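Local structure of peroxidase (Cellulomonas bogoriensis 69B4 = DSM 16987, 6QZO) at residues Trp122-Asp135 against Asn353-Ala365. The protein probably catalyses peroxide-dependent oxidation of its substrates as a DyP-type peroxidase that binds heme b. Residues are numbered along the deposited sequence; the frame is centred on the assembly and turned at random.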
loop_
_atom_site.group_PDB
_atom_site.type_symbol
_atom_site.label_atom_id
_atom_site.label_comp_id
_atom_site.label_asym_id
_atom_site.label_seq_id
_atom_site.Cartn_x
_atom_site.Cartn_y
_atom_site.Cartn_z
ATOM N N TRP A 122 3.905 7.989 32.401
ATOM C CA TRP A 122 2.916 7.840 31.300
ATOM C C TRP A 122 3.249 6.666 30.360
ATOM O O TRP A 122 2.502 6.465 29.420
ATOM C CB TRP A 122 2.770 9.162 30.544
ATOM C CG TRP A 122 4.042 9.807 30.099
ATOM C CD1 TRP A 122 4.630 10.913 30.641
ATOM C CD2 TRP A 122 4.879 9.409 28.994
ATOM N NE1 TRP A 122 5.773 11.232 29.956
ATOM C CE2 TRP A 122 5.947 10.332 28.938
ATOM C CE3 TRP A 122 4.844 8.365 28.066
ATOM C CZ2 TRP A 122 6.959 10.238 27.988
ATOM C CZ3 TRP A 122 5.843 8.270 27.130
ATOM C CH2 TRP A 122 6.892 9.185 27.100
ATOM N N LEU A 123 4.300 5.893 30.609
ATOM C CA LEU A 123 4.688 4.774 29.701
ATOM C C LEU A 123 3.964 3.501 30.137
ATOM O O LEU A 123 4.549 2.708 30.894
ATOM C CB LEU A 123 6.203 4.561 29.691
ATOM C CG LEU A 123 6.684 3.504 28.707
ATOM C CD1 LEU A 123 6.183 3.836 27.313
ATOM C CD2 LEU A 123 8.198 3.382 28.723
ATOM N N HIS A 124 2.719 3.349 29.675
ATOM C CA HIS A 124 1.812 2.218 29.989
ATOM C C HIS A 124 0.684 2.238 28.964
ATOM O O HIS A 124 0.416 3.277 28.368
ATOM C CB HIS A 124 1.293 2.317 31.445
ATOM C CG HIS A 124 0.523 3.562 31.723
ATOM N ND1 HIS A 124 -0.696 3.814 31.143
ATOM C CD2 HIS A 124 0.778 4.628 32.497
ATOM C CE1 HIS A 124 -1.155 4.995 31.533
ATOM N NE2 HIS A 124 -0.270 5.518 32.363
ATOM N N PRO A 125 -0.010 1.105 28.709
ATOM C CA PRO A 125 -1.184 1.132 27.825
ATOM C C PRO A 125 -2.189 2.194 28.285
ATOM O O PRO A 125 -2.290 2.444 29.478
ATOM C CB PRO A 125 -1.775 -0.274 27.974
ATOM C CG PRO A 125 -0.574 -1.138 28.393
ATOM C CD PRO A 125 0.306 -0.238 29.230
ATOM N N LEU A 126 -2.905 2.815 27.348
ATOM C CA LEU A 126 -3.998 3.750 27.714
ATOM C C LEU A 126 -4.957 3.002 28.629
ATOM O O LEU A 126 -5.055 1.781 28.554
ATOM C CB LEU A 126 -4.690 4.247 26.441
ATOM C CG LEU A 126 -3.816 5.096 25.517
ATOM C CD1 LEU A 126 -4.569 5.420 24.242
ATOM C CD2 LEU A 126 -3.369 6.373 26.192
ATOM N N PRO A 127 -5.665 3.692 29.548
ATOM C CA PRO A 127 -6.716 3.041 30.326
ATOM C C PRO A 127 -7.809 2.564 29.371
ATOM O O PRO A 127 -7.920 3.089 28.273
ATOM C CB PRO A 127 -7.195 4.125 31.309
ATOM C CG PRO A 127 -6.760 5.428 30.706
ATOM C CD PRO A 127 -5.529 5.122 29.873
ATOM N N PRO A 128 -8.664 1.599 29.762
ATOM C CA PRO A 128 -9.716 1.110 28.868
ATOM C C PRO A 128 -10.850 2.144 28.733
ATOM O O PRO A 128 -11.119 2.877 29.672
ATOM C CB PRO A 128 -10.208 -0.175 29.549
ATOM C CG PRO A 128 -9.948 0.070 31.035
ATOM C CD PRO A 128 -8.708 0.962 31.094
ATOM N N PHE A 129 -11.464 2.201 27.552
ATOM C CA PHE A 129 -12.618 3.080 27.241
ATOM C C PHE A 129 -13.785 2.207 26.780
ATOM O O PHE A 129 -13.524 1.169 26.142
ATOM C CB PHE A 129 -12.214 4.117 26.193
ATOM C CG PHE A 129 -11.124 5.036 26.677
ATOM C CD1 PHE A 129 -11.413 6.002 27.622
ATOM C CD2 PHE A 129 -9.814 4.921 26.224
ATOM C CE1 PHE A 129 -10.414 6.817 28.125
ATOM C CE2 PHE A 129 -8.827 5.777 26.689
ATOM C CZ PHE A 129 -9.129 6.720 27.647
ATOM N N GLY A 130 -15.018 2.608 27.095
ATOM C CA GLY A 130 -16.253 1.929 26.639
ATOM C C GLY A 130 -16.251 1.672 25.130
ATOM O O GLY A 130 -16.736 0.619 24.712
ATOM N N ILE A 131 -15.703 2.597 24.344
ATOM C CA ILE A 131 -15.704 2.539 22.848
ATOM C C ILE A 131 -14.664 1.540 22.330
ATOM O O ILE A 131 -14.788 1.151 21.160
ATOM C CB ILE A 131 -15.470 3.935 22.246
ATOM C CG1 ILE A 131 -14.167 4.567 22.736
ATOM C CG2 ILE A 131 -16.675 4.826 22.519
ATOM C CD1 ILE A 131 -13.635 5.651 21.825
ATOM N N ASP A 132 -13.694 1.140 23.153
ATOM C CA ASP A 132 -12.579 0.240 22.747
ATOM C C ASP A 132 -13.121 -1.089 22.224
ATOM O O ASP A 132 -13.899 -1.701 22.936
ATOM C CB ASP A 132 -11.638 -0.053 23.926
ATOM C CG ASP A 132 -10.712 1.085 24.291
ATOM O OD1 ASP A 132 -10.683 2.079 23.525
ATOM O OD2 ASP A 132 -10.004 0.944 25.327
ATOM N N ARG A 133 -12.683 -1.512 21.039
ATOM C CA ARG A 133 -12.840 -2.900 20.526
ATOM C C ARG A 133 -11.450 -3.460 20.259
ATOM O O ARG A 133 -11.231 -3.993 19.175
ATOM C CB ARG A 133 -13.634 -2.973 19.207
ATOM C CG ARG A 133 -15.112 -2.694 19.197
ATOM C CD ARG A 133 -15.845 -3.078 20.474
ATOM N NE ARG A 133 -17.211 -2.584 20.577
ATOM C CZ ARG A 133 -17.730 -1.811 21.554
ATOM N NH1 ARG A 133 -16.989 -1.362 22.562
ATOM N NH2 ARG A 133 -19.010 -1.476 21.491
ATOM N N LEU A 134 -10.538 -3.332 21.230
ATOM C CA LEU A 134 -9.082 -3.541 21.023
ATOM C C LEU A 134 -8.791 -5.007 20.736
ATOM O O LEU A 134 -9.177 -5.869 21.550
ATOM C CB LEU A 134 -8.308 -3.046 22.246
ATOM C CG LEU A 134 -8.377 -1.537 22.499
ATOM C CD1 LEU A 134 -7.562 -1.166 23.715
ATOM C CD2 LEU A 134 -7.925 -0.754 21.274
ATOM N N ASP A 135 -8.145 -5.251 19.593
ATOM C CA ASP A 135 -7.603 -6.554 19.147
ATOM C C ASP A 135 -6.134 -6.634 19.568
ATOM O O ASP A 135 -5.313 -5.893 19.040
ATOM C CB ASP A 135 -7.753 -6.687 17.628
ATOM C CG ASP A 135 -7.269 -8.015 17.069
ATOM O OD1 ASP A 135 -6.676 -8.803 17.822
ATOM O OD2 ASP A 135 -7.459 -8.247 15.892
ATOM N N ASN A 353 -18.317 8.449 17.223
ATOM C CA ASN A 353 -18.170 7.099 17.839
ATOM C C ASN A 353 -19.164 6.108 17.235
ATOM O O ASN A 353 -18.934 4.904 17.421
ATOM C CB ASN A 353 -18.384 7.120 19.358
ATOM C CG ASN A 353 -17.217 7.719 20.100
ATOM O OD1 ASN A 353 -16.090 7.736 19.601
ATOM N ND2 ASN A 353 -17.478 8.227 21.290
ATOM N N GLU A 354 -20.244 6.580 16.587
ATOM C CA GLU A 354 -21.281 5.683 16.012
ATOM C C GLU A 354 -20.765 5.024 14.720
ATOM O O GLU A 354 -21.346 4.004 14.328
ATOM C CB GLU A 354 -22.588 6.450 15.797
ATOM C CG GLU A 354 -23.760 5.571 15.336
ATOM C CD GLU A 354 -25.130 6.243 15.439
ATOM O OE1 GLU A 354 -25.238 7.281 16.174
ATOM O OE2 GLU A 354 -26.105 5.739 14.807
ATOM N N TRP A 355 -19.719 5.573 14.092
ATOM C CA TRP A 355 -19.215 5.132 12.756
ATOM C C TRP A 355 -17.705 4.853 12.773
ATOM O O TRP A 355 -17.158 4.550 11.713
ATOM C CB TRP A 355 -19.599 6.163 11.691
ATOM C CG TRP A 355 -21.086 6.336 11.652
ATOM C CD1 TRP A 355 -21.999 5.441 11.176
ATOM C CD2 TRP A 355 -21.843 7.403 12.244
ATOM N NE1 TRP A 355 -23.269 5.892 11.401
ATOM C CE2 TRP A 355 -23.206 7.100 12.047
ATOM C CE3 TRP A 355 -21.500 8.585 12.907
ATOM C CZ2 TRP A 355 -24.228 7.931 12.497
ATOM C CZ3 TRP A 355 -22.511 9.420 13.333
ATOM C CH2 TRP A 355 -23.849 9.097 13.131
ATOM N N THR A 356 -17.068 4.919 13.940
ATOM C CA THR A 356 -15.640 4.605 14.155
ATOM C C THR A 356 -15.531 3.722 15.396
ATOM O O THR A 356 -16.444 3.776 16.217
ATOM C CB THR A 356 -14.803 5.878 14.341
ATOM O OG1 THR A 356 -15.240 6.472 15.559
ATOM C CG2 THR A 356 -14.929 6.861 13.196
ATOM N N PHE A 357 -14.455 2.944 15.520
ATOM C CA PHE A 357 -14.159 2.166 16.745
ATOM C C PHE A 357 -12.677 1.821 16.788
ATOM O O PHE A 357 -12.088 1.445 15.787
ATOM C CB PHE A 357 -15.110 0.973 16.891
ATOM C CG PHE A 357 -15.191 -0.000 15.736
ATOM C CD1 PHE A 357 -16.136 0.158 14.734
ATOM C CD2 PHE A 357 -14.368 -1.120 15.699
ATOM C CE1 PHE A 357 -16.203 -0.742 13.677
ATOM C CE2 PHE A 357 -14.455 -2.037 14.652
ATOM C CZ PHE A 357 -15.370 -1.849 13.638
ATOM N N PRO A 358 -12.008 1.988 17.959
ATOM C CA PRO A 358 -10.594 1.650 18.087
ATOM C C PRO A 358 -10.418 0.129 18.127
ATOM O O PRO A 358 -11.097 -0.507 18.912
ATOM C CB PRO A 358 -10.182 2.283 19.429
ATOM C CG PRO A 358 -11.358 3.119 19.867
ATOM C CD PRO A 358 -12.574 2.493 19.224
ATOM N N VAL A 359 -9.524 -0.402 17.290
ATOM C CA VAL A 359 -9.218 -1.867 17.237
ATOM C C VAL A 359 -7.758 -2.123 17.638
ATOM O O VAL A 359 -7.405 -3.308 17.787
ATOM C CB VAL A 359 -9.570 -2.475 15.868
ATOM C CG1 VAL A 359 -11.072 -2.401 15.628
ATOM C CG2 VAL A 359 -8.810 -1.832 14.716
ATOM N N GLY A 360 -6.967 -1.075 17.867
ATOM C CA GLY A 360 -5.563 -1.196 18.295
ATOM C C GLY A 360 -5.113 0.011 19.092
ATOM O O GLY A 360 -5.524 1.125 18.732
ATOM N N SER A 361 -4.287 -0.215 20.122
ATOM C CA SER A 361 -3.738 0.844 21.005
ATOM C C SER A 361 -2.309 0.492 21.414
ATOM O O SER A 361 -2.071 -0.644 21.939
ATOM C CB SER A 361 -4.591 1.061 22.223
ATOM O OG SER A 361 -4.303 2.345 22.792
ATOM N N ALA A 362 -1.377 1.435 21.216
ATOM C CA ALA A 362 0.021 1.287 21.650
ATOM C C ALA A 362 0.562 2.639 22.112
ATOM O O ALA A 362 0.280 3.667 21.441
ATOM C CB ALA A 362 0.812 0.726 20.521
ATOM N N VAL A 363 1.311 2.620 23.216
ATOM C CA VAL A 363 1.995 3.819 23.775
ATOM C C VAL A 363 3.491 3.542 23.769
ATOM O O VAL A 363 3.872 2.423 24.144
ATOM C CB VAL A 363 1.487 4.144 25.193
ATOM C CG1 VAL A 363 2.076 5.437 25.701
ATOM C CG2 VAL A 363 -0.030 4.184 25.227
ATOM N N PHE A 364 4.283 4.526 23.344
ATOM C CA PHE A 364 5.764 4.433 23.263
ATOM C C PHE A 364 6.382 5.734 23.766
ATOM O O PHE A 364 5.777 6.823 23.600
ATOM C CB PHE A 364 6.230 4.174 21.831
ATOM C CG PHE A 364 5.639 2.927 21.233
ATOM C CD1 PHE A 364 6.223 1.696 21.448
ATOM C CD2 PHE A 364 4.478 2.986 20.486
ATOM C CE1 PHE A 364 5.665 0.546 20.910
ATOM C CE2 PHE A 364 3.931 1.834 19.956
ATOM C CZ PHE A 364 4.520 0.624 20.164
ATOM N N ALA A 365 7.559 5.595 24.382
ATOM C CA ALA A 365 8.452 6.718 24.747
ATOM C C ALA A 365 9.454 6.877 23.610
ATOM O O ALA A 365 10.043 5.872 23.198
ATOM C CB ALA A 365 9.130 6.428 26.055
#
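The carbonyl oxygen of Pro-358 takes the backbone N-H of Arg-133, with N to O 2.8 Å. Proline suits this place, since it has no N-H to give but its carbonyl can still accept. Its ring meets Ile-131 at the other end: CD lies 3.2 Å from Ile-131 O, and CG touches Ile-131 CD1. The branched isoleucine serves two partners, because a chi1 of 57° puts CG1 between the backbone N and the carbonyl carbon, and CD1 then sits between Pro-358 CG and Asn-353 OD1 while CG2 packs 3.7 Å from Asn-353 ND2, an amide nitrogen that is bonded to Leu-346 O. A second backbone bond runs from Asp-135 N to Val-359 O (2.8 Å). The strand 356-366 is an outermost strand, within this chain, of the C-terminal antiparallel sheet in the ferredoxin-like fold of DyP peroxidases, and the loop from the N-terminal half lies along it; at Val-359 and Gly-360 the strand makes a classic beta bulge opposite Arg-235. Asp-132 closes a type I turn from Phe-129: its OD2 receives Phe-129 N from above the carboxylate plane, while OD1 forms a salt bridge with Arg-234 and rests against Pro-358 CG. With an alanine here, Arg-234 would probably lose a salt-bridge mate and Phe-129 N the acceptor that helps hold the turn. Arg-234 also bonds Ser-361 OG, which lies 3.4 Å from Leu-126 CD1. Farther along, Val-363 points at the loop, its methyls against Trp-122 O, His-124 O and Leu-126; CG2 lies 3.3 Å from His-124 O, and the side chains of Val-363 and Leu-126 cross at about a right angle. Small Ala-365 lets the indole of Trp-122 come close, with CH2 3.7 Å from Ala-365 CB.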